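Local atomic coordinates of coat protein (Sulfolobus turreted icosahedral virus, PDB entry 2BBD), a protein that forms the major building block of the viral capsid and appears, from its fold, to share ancestry with coat proteins of eukaryotic and bacterial viruses. Residues P21-R26 with N130-I135. Sequence-based numbering, arbitrary orientation.
Sequences PIKIPR and NIILSI
Ile24 and Ile131 meet with their side chains at about a right angle: Ile131 CG2 sits 3.7 Å from Ile24 CB, resting against the CB-CG1 bond. Ile24 bends at its second torsion (chi2 -59°), and its CD1 reaches Leu133 CB. Further along the same face, Ile22 and Ile135 approach end to end, 3.6 Å between their CD1 methyls. At the other end, Ile131 CD1 rests against Arg26 CG, 3.7 Å away.

The backbones run antiparallel, 152° between strand directions. Ile22 and Leu133 exchange N-H...O bonds, both 2.8 Å: Leu133 N to Ile22 O lies in the carbonyl plane, whereas Ile22 N reaches Leu133 O from above its plane. Ile24 N to Ile131 O is nearly straight (176°). In the return direction of this pair, water 1 links the backbones, donating to Ile24 O and accepting from Ile131 N.

On the opposite face Lys23 CD passes 3.2 Å from Ile131 O and beside Ile132 CG1, while Pro21 CB touches Ile132 CG2.

Tyr12, Ile30, Val35 and Ile152 from the facing sheet close over the isoleucine-leucine face. Strand 19-24 is outermost, within this chain, in one sheet of a two-sheet sandwich, consistent with a viral jelly roll, as in double-jelly-roll capsid proteins.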
# COMPACT_ATOMS: atom_id res chain seq x y z
N PRO A 21 18.21 -3.68 -1.41
CA PRO A 21 17.65 -4.38 -2.58
C PRO A 21 17.62 -5.88 -2.30
O PRO A 21 18.64 -6.48 -2.00
CB PRO A 21 18.62 -4.01 -3.70
CG PRO A 21 19.94 -3.94 -2.99
CD PRO A 21 19.58 -3.22 -1.69
N ILE A 22 16.44 -6.47 -2.38
CA ILE A 22 16.29 -7.90 -2.13
C ILE A 22 15.87 -8.60 -3.42
O ILE A 22 14.89 -8.22 -4.05
CB ILE A 22 15.23 -8.16 -1.05
CG1 ILE A 22 15.61 -7.44 0.25
CG2 ILE A 22 15.11 -9.65 -0.78
CD1 ILE A 22 14.51 -7.48 1.33
N LYS A 23 16.62 -9.62 -3.81
CA LYS A 23 16.28 -10.35 -5.02
C LYS A 23 15.24 -11.40 -4.66
O LYS A 23 15.42 -12.15 -3.71
CB LYS A 23 17.52 -11.02 -5.61
CG LYS A 23 17.27 -11.66 -6.97
CD LYS A 23 16.78 -10.62 -7.99
CE LYS A 23 17.01 -11.12 -9.40
NZ LYS A 23 18.44 -11.53 -9.60
N ILE A 24 14.16 -11.44 -5.42
CA ILE A 24 13.11 -12.41 -5.17
C ILE A 24 13.31 -13.62 -6.07
O ILE A 24 13.42 -13.49 -7.28
CB ILE A 24 11.73 -11.79 -5.43
CG1 ILE A 24 11.54 -10.57 -4.52
CG2 ILE A 24 10.63 -12.82 -5.20
CD1 ILE A 24 11.65 -10.88 -3.04
N PRO A 25 13.39 -14.83 -5.48
CA PRO A 25 13.58 -16.07 -6.25
C PRO A 25 12.37 -16.39 -7.13
O PRO A 25 11.23 -16.26 -6.69
CB PRO A 25 13.79 -17.12 -5.16
CG PRO A 25 14.25 -16.32 -3.96
CD PRO A 25 13.39 -15.10 -4.04
N ARG A 26 12.63 -16.83 -8.36
CA ARG A 26 11.59 -17.16 -9.32
C ARG A 26 11.36 -18.67 -9.42
O ARG A 26 11.43 -19.24 -10.51
CB ARG A 26 11.96 -16.60 -10.69
CG ARG A 26 12.20 -15.10 -10.65
CD ARG A 26 12.58 -14.51 -12.00
NE ARG A 26 13.92 -14.91 -12.42
CZ ARG A 26 14.19 -16.00 -13.13
NH1 ARG A 26 13.21 -16.81 -13.50
NH2 ARG A 26 15.44 -16.27 -13.47
N ASN A 130 14.87 -10.66 -13.01
CA ASN A 130 15.21 -9.76 -11.91
C ASN A 130 14.08 -9.10 -11.11
O ASN A 130 13.83 -7.89 -11.24
CB ASN A 130 16.15 -8.69 -12.46
CG ASN A 130 17.39 -9.30 -13.12
OD1 ASN A 130 17.83 -8.85 -14.18
ND2 ASN A 130 17.96 -10.33 -12.49
N ILE A 131 13.41 -9.88 -10.28
CA ILE A 131 12.35 -9.35 -9.42
C ILE A 131 13.09 -8.81 -8.20
O ILE A 131 13.77 -9.56 -7.50
CB ILE A 131 11.37 -10.43 -8.96
CG1 ILE A 131 10.77 -11.15 -10.18
CG2 ILE A 131 10.26 -9.80 -8.12
CD1 ILE A 131 9.87 -12.34 -9.82
N ILE A 132 12.97 -7.51 -7.95
CA ILE A 132 13.66 -6.89 -6.82
C ILE A 132 12.75 -6.13 -5.87
O ILE A 132 11.99 -5.26 -6.29
CB ILE A 132 14.75 -5.90 -7.30
CG1 ILE A 132 15.82 -6.65 -8.11
CG2 ILE A 132 15.39 -5.20 -6.11
CD1 ILE A 132 16.78 -5.72 -8.83
N LEU A 133 12.82 -6.47 -4.58
CA LEU A 133 12.05 -5.77 -3.56
C LEU A 133 13.05 -4.85 -2.86
O LEU A 133 13.95 -5.30 -2.16
CB LEU A 133 11.46 -6.75 -2.54
CG LEU A 133 10.87 -6.07 -1.29
CD1 LEU A 133 9.68 -5.19 -1.66
CD2 LEU A 133 10.45 -7.13 -0.30
N SER A 134 12.90 -3.55 -3.06
CA SER A 134 13.80 -2.60 -2.44
C SER A 134 13.17 -1.99 -1.19
O SER A 134 12.07 -1.45 -1.24
CB SER A 134 14.18 -1.50 -3.43
OG SER A 134 14.74 -2.06 -4.61
N ILE A 135 13.86 -2.10 -0.07
CA ILE A 135 13.35 -1.52 1.16
C ILE A 135 14.26 -0.39 1.58
O ILE A 135 15.42 -0.61 1.93
CB ILE A 135 13.31 -2.55 2.32
CG1 ILE A 135 12.51 -3.77 1.91
CG2 ILE A 135 12.67 -1.91 3.57
CD1 ILE A 135 12.55 -4.88 2.94
O HOH W 1 14.28 -12.37 -9.51
O HOH W 2 16.63 -13.02 -12.74